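PDB 4EI0: uncharacterized hypothetical protein, which is of unknown function but belongs to the DUF4466 family and is built largely of antiparallel beta sheets. Local coordinates for residues H176-A181 against P187-K192; Y197-S200 against S206-F209; G279-T284 against R290-I295; Y294-S299 against T304-R309. All blocks are in the same frame, centred on the assembly; numbering follows the deposited sequence.

Contact 1 of 4, residues H176-A181 against P187-K192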
loop_
_atom_site.group_PDB
_atom_site.type_symbol
_atom_site.label_atom_id
_atom_site.label_comp_id
_atom_site.label_asym_id
_atom_site.label_seq_id
_atom_site.Cartn_x
_atom_site.Cartn_y
_atom_site.Cartn_z
ATOM N N HIS B 176 -1.646 -39.933 21.872
ATOM C CA HIS B 176 -2.321 -39.494 23.094
ATOM C C HIS B 176 -1.529 -39.965 24.264
ATOM O O HIS B 176 -1.080 -41.091 24.270
ATOM C CB HIS B 176 -3.759 -40.038 23.145
ATOM C CG HIS B 176 -4.574 -39.496 24.313
ATOM N ND1 HIS B 176 -5.301 -38.356 24.239
ATOM C CD2 HIS B 176 -4.670 -39.935 25.620
ATOM C CE1 HIS B 176 -5.893 -38.143 25.441
ATOM N NE2 HIS B 176 -5.478 -39.080 26.281
ATOM N N ILE B 177 -1.337 -39.103 25.261
ATOM C CA ILE B 177 -0.586 -39.448 26.474
ATOM C C ILE B 177 -1.596 -39.723 27.584
ATOM O O ILE B 177 -2.302 -38.836 28.010
ATOM C CB ILE B 177 0.362 -38.299 26.957
ATOM C CG1 ILE B 177 1.178 -37.661 25.804
ATOM C CG2 ILE B 177 1.248 -38.818 28.048
ATOM C CD1 ILE B 177 1.998 -38.625 24.986
ATOM N N TYR B 178 -1.643 -40.971 28.014
ATOM C CA TYR B 178 -2.435 -41.468 29.125
ATOM C C TYR B 178 -1.517 -41.480 30.314
ATOM O O TYR B 178 -0.330 -41.655 30.157
ATOM C CB TYR B 178 -2.916 -42.914 28.851
ATOM C CG TYR B 178 -4.019 -42.953 27.810
ATOM C CD1 TYR B 178 -5.276 -42.406 28.092
ATOM C CD2 TYR B 178 -3.800 -43.447 26.535
ATOM C CE1 TYR B 178 -6.281 -42.384 27.133
ATOM C CE2 TYR B 178 -4.819 -43.431 25.564
ATOM C CZ TYR B 178 -6.059 -42.912 25.882
ATOM O OH TYR B 178 -7.072 -42.884 24.957
ATOM N N SER B 179 -2.084 -41.298 31.492
ATOM C CA SER B 179 -1.351 -41.257 32.751
ATOM C C SER B 179 -1.598 -42.463 33.582
ATOM O O SER B 179 -2.459 -43.295 33.286
ATOM C CB SER B 179 -1.819 -40.057 33.575
ATOM O OG SER B 179 -3.203 -40.186 33.884
ATOM N N LYS B 180 -0.844 -42.569 34.656
ATOM C CA LYS B 180 -1.033 -43.636 35.598
ATOM C C LYS B 180 -2.418 -43.552 36.257
ATOM O O LYS B 180 -2.992 -44.578 36.582
ATOM C CB LYS B 180 0.097 -43.636 36.625
ATOM C CG LYS B 180 1.433 -44.092 36.034
ATOM C CD LYS B 180 2.598 -43.924 37.004
ATOM C CE LYS B 180 3.783 -44.785 36.575
ATOM N NZ LYS B 180 4.999 -44.647 37.406
ATOM N N ALA B 181 -2.946 -42.340 36.427
ATOM C CA ALA B 181 -4.279 -42.147 36.992
ATOM C C ALA B 181 -5.298 -42.685 36.021
ATOM O O ALA B 181 -6.245 -43.341 36.430
ATOM C CB ALA B 181 -4.559 -40.681 37.206
ATOM N N PRO B 187 -8.520 -49.643 33.763
ATOM C CA PRO B 187 -7.372 -50.489 33.445
ATOM C C PRO B 187 -7.310 -50.986 31.980
ATOM O O PRO B 187 -6.248 -51.352 31.505
ATOM C CB PRO B 187 -7.496 -51.656 34.425
ATOM C CG PRO B 187 -8.333 -51.141 35.556
ATOM C CD PRO B 187 -9.255 -50.121 34.945
ATOM N N SER B 188 -8.445 -51.000 31.293
ATOM C CA SER B 188 -8.518 -51.413 29.890
ATOM C C SER B 188 -7.672 -50.514 28.970
ATOM O O SER B 188 -7.303 -50.944 27.906
ATOM C CB SER B 188 -9.996 -51.402 29.384
ATOM O OG SER B 188 -10.531 -50.073 29.327
ATOM N N LEU B 189 -7.399 -49.266 29.355
ATOM C CA LEU B 189 -6.584 -48.414 28.524
ATOM C C LEU B 189 -5.203 -49.026 28.270
ATOM O O LEU B 189 -4.618 -48.708 27.245
ATOM C CB LEU B 189 -6.438 -46.985 29.083
ATOM C CG LEU B 189 -7.719 -46.170 29.130
ATOM C CD1 LEU B 189 -7.417 -44.961 29.998
ATOM C CD2 LEU B 189 -8.204 -45.736 27.731
ATOM N N ALA B 190 -4.669 -49.858 29.166
ATOM C CA ALA B 190 -3.374 -50.517 28.953
ATOM C C ALA B 190 -3.250 -51.219 27.583
ATOM O O ALA B 190 -2.181 -51.213 26.987
ATOM C CB ALA B 190 -3.046 -51.477 30.086
ATOM N N ALA B 191 -4.345 -51.758 27.063
ATOM C CA ALA B 191 -4.357 -52.433 25.753
ATOM C C ALA B 191 -4.099 -51.485 24.561
ATOM O O ALA B 191 -3.700 -51.925 23.522
ATOM C CB ALA B 191 -5.637 -53.222 25.582
ATOM N N LYS B 192 -4.343 -50.185 24.725
ATOM C CA LYS B 192 -4.088 -49.145 23.700
ATOM C C LYS B 192 -2.654 -48.575 23.752
ATOM O O LYS B 192 -2.303 -47.765 22.906
ATOM C CB LYS B 192 -5.042 -47.939 23.912
ATOM C CG LYS B 192 -6.356 -48.054 23.189
ATOM C CD LYS B 192 -7.466 -47.259 23.862
ATOM C CE LYS B 192 -7.220 -45.784 23.766
ATOM N NZ LYS B 192 -8.453 -45.008 23.488
#
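Y178 reaches from the end of strand 176-178 across to L189 and K192, and these three side chains make up the whole of the meeting between H176-A181 and P187-K192. L189 and K192 lie three residues apart on a winding segment whose backbone bonds run from each N-H to the carbonyl three residues back, as in K192 N to L189 O at 2.9 Å. One turn therefore brings both onto the side that faces the tyrosine.

L189 sets both methyls obliquely against the ring, its side chain roughly at a right angle to that of the tyrosine: L189 CD1 rests 3.8 Å from Y178 CD1, and L189 CD2 is 3.9 Å from Y178 CE1. K192 bends in its outer torsions (chi3 68°), which folds CE back to 3.8 Å from Y178 CE2 and carries NZ to the phenol oxygen, where it donates a hydrogen bond of 2.9 Å to Y178 OH. On the opposite side of the ring plane H176 turns its CD2 edge over the ring centre, 3.2 Å above it, so the ring is held between an imidazole edge and the two residues of the winding segment.

N170 completes the polar end. Its side-chain amide bonds to Y178 OH through ND2 and to K192 NZ through OD1, so phenol, ammonium and amide join in a closed triangle. The chemistry is thus divided along one side chain: carbon packs against the ring, while the buried tyrosine's oxygen is gripped by two partners, and the lysine charge would probably polarise that hydroxyl.

Contact 2 of 4, residues Y197-S200 against S206-F209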
loop_
_atom_site.group_PDB
_atom_site.type_symbol
_atom_site.label_atom_id
_atom_site.label_comp_id
_atom_site.label_asym_id
_atom_site.label_seq_id
_atom_site.Cartn_x
_atom_site.Cartn_y
_atom_site.Cartn_z
ATOM N N TYR B 197 7.026 -44.325 28.500
ATOM C CA TYR B 197 8.162 -43.475 28.833
ATOM C C TYR B 197 8.530 -43.648 30.283
ATOM O O TYR B 197 7.659 -43.804 31.130
ATOM C CB TYR B 197 7.787 -42.037 28.592
ATOM C CG TYR B 197 8.701 -41.085 29.255
ATOM C CD1 TYR B 197 9.896 -40.721 28.636
ATOM C CD2 TYR B 197 8.403 -40.547 30.490
ATOM C CE1 TYR B 197 10.775 -39.845 29.227
ATOM C CE2 TYR B 197 9.291 -39.658 31.110
ATOM C CZ TYR B 197 10.477 -39.312 30.471
ATOM O OH TYR B 197 11.345 -38.413 31.017
ATOM N N ALA B 198 9.825 -43.612 30.565
ATOM C CA ALA B 198 10.322 -43.518 31.918
ATOM C C ALA B 198 11.609 -42.710 31.907
ATOM O O ALA B 198 12.378 -42.831 30.978
ATOM C CB ALA B 198 10.613 -44.898 32.441
ATOM N N TYR B 199 11.867 -41.936 32.954
ATOM C CA TYR B 199 13.175 -41.317 33.170
ATOM C C TYR B 199 13.910 -42.044 34.255
ATOM O O TYR B 199 13.364 -42.251 35.294
ATOM C CB TYR B 199 13.005 -39.888 33.638
ATOM C CG TYR B 199 14.312 -39.199 33.968
ATOM C CD1 TYR B 199 15.179 -38.798 32.950
ATOM C CD2 TYR B 199 14.662 -38.901 35.278
ATOM C CE1 TYR B 199 16.369 -38.138 33.235
ATOM C CE2 TYR B 199 15.860 -38.236 35.577
ATOM C CZ TYR B 199 16.704 -37.861 34.554
ATOM O OH TYR B 199 17.881 -37.234 34.813
ATOM N N SER B 200 15.160 -42.401 34.038
ATOM C CA SER B 200 15.985 -42.993 35.090
ATOM C C SER B 200 17.128 -42.031 35.398
ATOM O O SER B 200 17.632 -41.320 34.519
ATOM C CB SER B 200 16.527 -44.357 34.655
ATOM O OG SER B 200 17.627 -44.777 35.431
ATOM N N SER B 206 18.680 -42.792 31.325
ATOM C CA SER B 206 18.155 -41.432 31.139
ATOM C C SER B 206 16.645 -41.453 30.699
ATOM O O SER B 206 15.849 -42.227 31.244
ATOM C CB SER B 206 19.076 -40.699 30.157
ATOM O OG SER B 206 18.556 -39.468 29.763
ATOM N N HIS B 207 16.273 -40.632 29.724
ATOM C CA HIS B 207 14.926 -40.638 29.143
ATOM C C HIS B 207 14.763 -41.838 28.227
ATOM O O HIS B 207 15.488 -41.969 27.286
ATOM C CB HIS B 207 14.711 -39.358 28.377
ATOM C CG HIS B 207 14.772 -38.096 29.234
ATOM N ND1 HIS B 207 13.766 -37.713 30.030
ATOM C CD2 HIS B 207 15.740 -37.108 29.336
ATOM C CE1 HIS B 207 14.071 -36.558 30.620
ATOM N NE2 HIS B 207 15.281 -36.181 30.191
ATOM N N ALA B 208 13.814 -42.733 28.503
ATOM C CA ALA B 208 13.709 -44.015 27.820
ATOM C C ALA B 208 12.312 -44.259 27.299
ATOM O O ALA B 208 11.335 -43.734 27.862
ATOM C CB ALA B 208 14.138 -45.148 28.741
ATOM N N PHE B 209 12.214 -45.012 26.204
ATOM C CA PHE B 209 10.934 -45.511 25.683
ATOM C C PHE B 209 11.017 -47.024 25.742
ATOM O O PHE B 209 11.980 -47.643 25.264
ATOM C CB PHE B 209 10.674 -45.150 24.233
ATOM C CG PHE B 209 10.266 -43.720 23.974
ATOM C CD1 PHE B 209 9.840 -42.858 24.975
ATOM C CD2 PHE B 209 10.244 -43.257 22.657
ATOM C CE1 PHE B 209 9.426 -41.556 24.670
ATOM C CE2 PHE B 209 9.868 -41.961 22.349
ATOM C CZ PHE B 209 9.425 -41.109 23.362
#
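H207 is the side chain that ties both tyrosines of Y197-S200 to S206-F209. With CG anti to its carbonyl carbon (chi1 -63°), the imidazole swings back over the partner strand. H207 CB lies 4.1 Å from Y197 CE1, and H207 CG then comes within 3.8 Å of Y199 CD1. H207 ND1 meets Y197 OH in a 2.7 Å hydrogen bond that lies close to the planes of both rings, which sit rim to rim and point the same way. On the other branch H207 CD2 is 4.0 Å from Y199 CD1 and also near Y199 CE1. H207 CE1 is 3.4 Å from Y199 CD1, which stands over one imidazole face toward its rim, and NE2 at the tip faces Y199 CE1. The Y199 and H207 ring planes are inclined at 47°, neither stacked nor edge-to-face.

Nearer its root, the Y197 ring meets F209 rim to rim, Y197 CD1 to F209 CE1. Beneath the rings the backbone follows the ladder of an antiparallel hairpin: A198 and A208 form the hydrogen-bonded pair, with A208 N to A198 O at 2.9 Å, and S200 N reaches S206 O at 2.9 Å. A leucine in place of H207 would probably leave the Y197 hydroxyl without its mate and strip Y199 of the flat surface it covers.

Strand 195-199 pairs onward with strand 165-167, and strand 207-210 with strand 270-274. The aromatic face looks toward another sheet: V303 touches Y197 and H207, and A298 also packs on H207, while on the reverse face A198 meets T222 and A208 meets L272.

Contact 3 of 4, residues G279-T284 against R290-I295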
loop_
_atom_site.group_PDB
_atom_site.type_symbol
_atom_site.label_atom_id
_atom_site.label_comp_id
_atom_site.label_asym_id
_atom_site.label_seq_id
_atom_site.Cartn_x
_atom_site.Cartn_y
_atom_site.Cartn_z
ATOM N N GLY B 279 14.715 -38.474 18.343
ATOM C CA GLY B 279 13.478 -38.882 17.704
ATOM C C GLY B 279 13.377 -40.393 17.653
ATOM O O GLY B 279 14.361 -41.087 17.927
ATOM N N ALA B 280 12.202 -40.872 17.274
ATOM C CA ALA B 280 12.004 -42.286 17.093
ATOM C C ALA B 280 10.989 -42.538 16.007
ATOM O O ALA B 280 9.843 -42.007 16.041
ATOM C CB ALA B 280 11.542 -42.886 18.383
ATOM N N TRP B 281 11.365 -43.291 14.999
ATOM C CA TRP B 281 10.369 -43.848 14.060
ATOM C C TRP B 281 9.718 -45.029 14.724
ATOM O O TRP B 281 10.404 -45.855 15.278
ATOM C CB TRP B 281 10.995 -44.349 12.801
ATOM C CG TRP B 281 11.641 -43.277 11.958
ATOM C CD1 TRP B 281 12.980 -42.973 11.879
ATOM C CD2 TRP B 281 10.999 -42.416 10.996
ATOM N NE1 TRP B 281 13.199 -41.989 10.969
ATOM C CE2 TRP B 281 12.047 -41.602 10.413
ATOM C CE3 TRP B 281 9.704 -42.221 10.594
ATOM C CZ2 TRP B 281 11.792 -40.663 9.445
ATOM C CZ3 TRP B 281 9.453 -41.235 9.641
ATOM C CH2 TRP B 281 10.488 -40.468 9.082
ATOM N N VAL B 282 8.402 -45.138 14.602
ATOM C CA VAL B 282 7.611 -46.149 15.319
ATOM C C VAL B 282 6.709 -46.856 14.328
ATOM O O VAL B 282 6.190 -46.235 13.405
ATOM C CB VAL B 282 6.770 -45.450 16.404
ATOM C CG1 VAL B 282 5.735 -46.358 16.993
ATOM C CG2 VAL B 282 7.708 -44.920 17.476
ATOM N N GLU B 283 6.503 -48.162 14.543
ATOM C CA GLU B 283 5.422 -48.900 13.862
ATOM C C GLU B 283 4.670 -49.699 14.901
ATOM O O GLU B 283 5.298 -50.395 15.696
ATOM C CB GLU B 283 5.975 -49.825 12.778
ATOM C CG GLU B 283 4.895 -50.587 11.975
ATOM C CD GLU B 283 5.503 -51.473 10.905
ATOM O OE1 GLU B 283 5.902 -50.934 9.864
ATOM O OE2 GLU B 283 5.665 -52.685 11.129
ATOM N N THR B 284 3.342 -49.581 14.921
ATOM C CA THR B 284 2.557 -50.218 15.971
ATOM C C THR B 284 2.531 -51.705 15.738
ATOM O O THR B 284 2.770 -52.180 14.594
ATOM C CB THR B 284 1.117 -49.701 16.047
ATOM O OG1 THR B 284 0.502 -49.815 14.778
ATOM C CG2 THR B 284 1.100 -48.242 16.403
ATOM N N ARG B 290 2.329 -46.070 11.391
ATOM C CA ARG B 290 3.678 -45.641 11.628
ATOM C C ARG B 290 3.662 -44.232 12.137
ATOM O O ARG B 290 2.711 -43.495 11.887
ATOM C CB ARG B 290 4.482 -45.729 10.365
ATOM C CG ARG B 290 4.896 -47.136 10.078
ATOM C CD ARG B 290 5.601 -47.191 8.737
ATOM N NE ARG B 290 6.001 -48.547 8.509
ATOM C CZ ARG B 290 6.730 -48.941 7.480
ATOM N NH1 ARG B 290 7.149 -48.100 6.521
ATOM N NH2 ARG B 290 7.031 -50.212 7.421
ATOM N N ALA B 291 4.688 -43.847 12.879
ATOM C CA ALA B 291 4.704 -42.486 13.438
ATOM C C ALA B 291 6.150 -42.052 13.581
ATOM O O ALA B 291 7.074 -42.890 13.573
ATOM C CB ALA B 291 4.016 -42.466 14.788
ATOM N N TYR B 292 6.343 -40.752 13.744
ATOM C CA TYR B 292 7.637 -40.198 14.092
ATOM C C TYR B 292 7.393 -39.346 15.316
ATOM O O TYR B 292 6.571 -38.394 15.278
ATOM C CB TYR B 292 8.244 -39.355 12.929
ATOM C CG TYR B 292 9.564 -38.711 13.291
ATOM C CD1 TYR B 292 10.678 -39.499 13.555
ATOM C CD2 TYR B 292 9.697 -37.348 13.419
ATOM C CE1 TYR B 292 11.894 -38.951 13.925
ATOM C CE2 TYR B 292 10.936 -36.780 13.774
ATOM C CZ TYR B 292 12.006 -37.582 14.073
ATOM O OH TYR B 292 13.248 -37.054 14.398
ATOM N N VAL B 293 8.079 -39.678 16.401
ATOM C CA VAL B 293 8.010 -38.958 17.669
ATOM C C VAL B 293 9.273 -38.083 17.805
ATOM O O VAL B 293 10.387 -38.581 17.700
ATOM C CB VAL B 293 7.966 -39.945 18.828
ATOM C CG1 VAL B 293 7.834 -39.178 20.165
ATOM C CG2 VAL B 293 6.879 -40.985 18.577
ATOM N N TYR B 294 9.094 -36.767 17.936
ATOM C CA TYR B 294 10.222 -35.822 17.988
ATOM C C TYR B 294 10.279 -35.267 19.383
ATOM O O TYR B 294 9.258 -34.881 19.918
ATOM C CB TYR B 294 10.037 -34.684 16.963
ATOM C CG TYR B 294 11.129 -33.649 17.065
ATOM C CD1 TYR B 294 12.399 -33.951 16.638
ATOM C CD2 TYR B 294 10.899 -32.393 17.610
ATOM C CE1 TYR B 294 13.437 -33.031 16.713
ATOM C CE2 TYR B 294 11.925 -31.462 17.717
ATOM C CZ TYR B 294 13.188 -31.775 17.241
ATOM O OH TYR B 294 14.255 -30.931 17.382
ATOM N N ILE B 295 11.456 -35.247 19.981
ATOM C CA ILE B 295 11.649 -34.691 21.324
ATOM C C ILE B 295 11.989 -33.213 21.211
ATOM O O ILE B 295 13.118 -32.856 20.900
ATOM C CB ILE B 295 12.745 -35.425 22.111
ATOM C CG1 ILE B 295 12.545 -36.958 22.092
ATOM C CG2 ILE B 295 12.853 -34.901 23.545
ATOM C CD1 ILE B 295 11.228 -37.501 22.563
#
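W281 and Y292 start from different first torsions; together with their place as a directly opposed pair, this lets the rings meet. The indole has CG anti to its carbonyl carbon (chi1 -65°), whereas the phenol has CG anti to its backbone N (chi1 177°). As a non-hydrogen-bonded pair the two residues have close backbones, and the rings overlap obliquely: Y292 CD1 stands over the centre of the indole, 3.9 Å from W281 CD2. Beyond that point the phenol ring runs across G279, with Y292 OH 3.8 Å from G279 CA; a beta carbon there would probably run into the Y292 hydroxyl. The oxygen itself bonds to the L240 carbonyl.

At the other end of the same face E283 and R290 lie side by side with their chains extended. They form a salt bridge in which the guanidinium grips a single carboxylate oxygen side-on: R290 NE is 2.7 Å from E283 OE1 and R290 NH2 is 2.8 Å from that same atom. The two flat groups are only 8° from coplanar; both bonds lie in the guanidinium plane, and NE uses the OE1 lone pair turned away from the other oxygen. R290 NH1 is held separately by the F259 carbonyl, which should limit rotation of the group.

The opposite face is small and apolar, where V282 CB faces A291 CB at 4.4 Å and V282 CG2 meets V293 CG2 diagonally. Reciprocal backbone bonds join A280 to V293 and V282 to A291. Successive antiparallel strands so paired, 278-283 and 289-299, make a beta hairpin, here with one polar and aromatic face and one aliphatic.

Contact 4 of 4, residues Y294-S299 against T304-R309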
loop_
_atom_site.group_PDB
_atom_site.type_symbol
_atom_site.label_atom_id
_atom_site.label_comp_id
_atom_site.label_asym_id
_atom_site.label_seq_id
_atom_site.Cartn_x
_atom_site.Cartn_y
_atom_site.Cartn_z
ATOM N N TYR B 294 9.094 -36.767 17.936
ATOM C CA TYR B 294 10.222 -35.822 17.988
ATOM C C TYR B 294 10.279 -35.267 19.383
ATOM O O TYR B 294 9.258 -34.881 19.918
ATOM C CB TYR B 294 10.037 -34.684 16.963
ATOM C CG TYR B 294 11.129 -33.649 17.065
ATOM C CD1 TYR B 294 12.399 -33.951 16.638
ATOM C CD2 TYR B 294 10.899 -32.393 17.610
ATOM C CE1 TYR B 294 13.437 -33.031 16.713
ATOM C CE2 TYR B 294 11.925 -31.462 17.717
ATOM C CZ TYR B 294 13.188 -31.775 17.241
ATOM O OH TYR B 294 14.255 -30.931 17.382
ATOM N N ILE B 295 11.456 -35.247 19.981
ATOM C CA ILE B 295 11.649 -34.691 21.324
ATOM C C ILE B 295 11.989 -33.213 21.211
ATOM O O ILE B 295 13.118 -32.856 20.900
ATOM C CB ILE B 295 12.745 -35.425 22.111
ATOM C CG1 ILE B 295 12.545 -36.958 22.092
ATOM C CG2 ILE B 295 12.853 -34.901 23.545
ATOM C CD1 ILE B 295 11.228 -37.501 22.563
ATOM N N ASN B 296 11.015 -32.337 21.431
ATOM C CA ASN B 296 11.223 -30.894 21.341
ATOM C C ASN B 296 12.138 -30.373 22.460
ATOM O O ASN B 296 12.990 -29.521 22.219
ATOM C CB ASN B 296 9.883 -30.119 21.422
ATOM C CG ASN B 296 8.921 -30.467 20.315
ATOM O OD1 ASN B 296 7.999 -31.255 20.524
ATOM N ND2 ASN B 296 9.060 -29.826 19.167
ATOM N N LYS B 297 11.988 -30.935 23.660
ATOM C CA LYS B 297 12.680 -30.469 24.895
ATOM C C LYS B 297 12.687 -31.608 25.893
ATOM O O LYS B 297 11.774 -32.440 25.852
ATOM C CB LYS B 297 11.900 -29.310 25.534
ATOM C CG LYS B 297 11.860 -27.983 24.788
ATOM C CD LYS B 297 11.107 -26.920 25.603
ATOM C CE LYS B 297 9.589 -27.134 25.569
ATOM N NZ LYS B 297 8.949 -27.057 26.916
ATOM N N ALA B 298 13.690 -31.684 26.764
ATOM C CA ALA B 298 13.706 -32.721 27.780
ATOM C C ALA B 298 14.521 -32.261 28.976
ATOM O O ALA B 298 15.653 -31.865 28.812
ATOM C CB ALA B 298 14.271 -34.052 27.243
ATOM N N SER B 299 13.924 -32.297 30.161
ATOM C CA SER B 299 14.610 -32.027 31.443
ATOM C C SER B 299 14.305 -33.205 32.354
ATOM O O SER B 299 13.488 -34.043 31.995
ATOM C CB SER B 299 14.077 -30.736 32.059
ATOM O OG SER B 299 12.703 -30.855 32.388
ATOM N N THR B 304 8.843 -32.723 26.308
ATOM C CA THR B 304 7.847 -32.306 25.348
ATOM C C THR B 304 8.045 -33.038 24.000
ATOM O O THR B 304 9.144 -33.005 23.448
ATOM C CB THR B 304 7.933 -30.786 25.099
ATOM O OG1 THR B 304 7.876 -30.098 26.356
ATOM C CG2 THR B 304 6.799 -30.289 24.227
ATOM N N VAL B 305 6.978 -33.647 23.463
ATOM C CA VAL B 305 7.052 -34.384 22.198
ATOM C C VAL B 305 6.065 -33.807 21.205
ATOM O O VAL B 305 5.075 -33.211 21.595
ATOM C CB VAL B 305 6.822 -35.907 22.386
ATOM C CG1 VAL B 305 7.756 -36.496 23.433
ATOM C CG2 VAL B 305 5.379 -36.207 22.749
ATOM N N SER B 306 6.371 -33.974 19.935
ATOM C CA SER B 306 5.475 -33.712 18.829
ATOM C C SER B 306 5.516 -34.916 17.872
ATOM O O SER B 306 6.559 -35.498 17.677
ATOM C CB SER B 306 5.939 -32.466 18.107
ATOM O OG SER B 306 5.967 -31.370 19.016
ATOM N N VAL B 307 4.397 -35.274 17.261
ATOM C CA VAL B 307 4.273 -36.566 16.530
ATOM C C VAL B 307 3.536 -36.363 15.239
ATOM O O VAL B 307 2.528 -35.659 15.210
ATOM C CB VAL B 307 3.520 -37.613 17.396
ATOM C CG1 VAL B 307 3.275 -38.936 16.659
ATOM C CG2 VAL B 307 4.208 -37.824 18.732
ATOM N N LYS B 308 4.073 -36.919 14.160
ATOM C CA LYS B 308 3.352 -37.174 12.935
ATOM C C LYS B 308 3.024 -38.647 12.897
ATOM O O LYS B 308 3.856 -39.477 13.279
ATOM C CB LYS B 308 4.160 -36.811 11.730
ATOM C CG LYS B 308 4.106 -35.332 11.408
ATOM C CD LYS B 308 5.035 -34.921 10.290
ATOM C CE LYS B 308 4.809 -33.476 9.821
ATOM N NZ LYS B 308 5.711 -33.104 8.702
ATOM N N ARG B 309 1.792 -38.967 12.508
ATOM C CA ARG B 309 1.347 -40.405 12.374
ATOM C C ARG B 309 0.743 -40.632 11.000
ATOM O O ARG B 309 0.098 -39.738 10.443
ATOM C CB ARG B 309 0.340 -40.722 13.462
ATOM C CG ARG B 309 -0.116 -42.179 13.504
ATOM C CD ARG B 309 -1.290 -42.427 14.432
ATOM N NE ARG B 309 -2.502 -41.794 13.957
ATOM C CZ ARG B 309 -3.701 -41.887 14.534
ATOM N NH1 ARG B 309 -3.881 -42.628 15.612
ATOM N NH2 ARG B 309 -4.734 -41.222 14.007
#
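Y294 and S306 bond in both directions, Y294 N to S306 O at 2.8 Å and S306 N to Y294 O at 3.0 Å, and here the antiparallel pairing is regular. I295 then faces V305 as a non-hydrogen-bonded pair. Nearer the turn the order slips by one: N296 and K297 together oppose T304, a classic beta bulge, with N296 in a helical conformation. T304 O accepts from N296 N at 2.8 Å, and T304 N donates to K297 O at 3.0 Å.

The extra residue points its side chain at the partner strand. N296 has CG anti to its carbonyl carbon (chi1 -60°), which brings N296 OD1 to S306 OG; the hydroxyl donates to it at 2.5 Å, slightly tilted from the amide plane. S306 OG also bonds to N156 N, and N296 ND2 to the L245 carbonyl. With N296 cut back to alanine, the S306 hydroxyl is likely to lose its side-chain acceptor and the L245 carbonyl its amide donor.

K297 runs alongside T304, and K297 NZ makes a weak 3.3 Å bond to T304 OG1. On the other face I295 CD1 packs against V305 CG1 at 3.7 Å.

Strand 152-159 borders the hairpin beyond 302-311, its N156 touching both N296 and T304, while strand 278-283 lies beyond 289-299. Helix 243-246 meets Y294 through S246.

Contacts 3 and 4 form one continuous piece of sheet: they share Y294 and I295 on strand 289-299, their centres lie about 10 Å apart, and Y292 N probably bonds to K308 O at 2.8 Å. Contact 2 belongs to a different sheet, yet it packs on both, with F209 CZ 4.1 Å from V293 CG1 and from I295 CD1, and H207 beside A298. Contact 1 reaches the same sheet as contact 2, about 17 Å away between centres, and touches none of the others; N170, however, bonds K192 and Y178 there while its backbone carbonyl accepts from R309 of contact 4. No ligand or active site is known, and only contact 2 joins one sheet to the other.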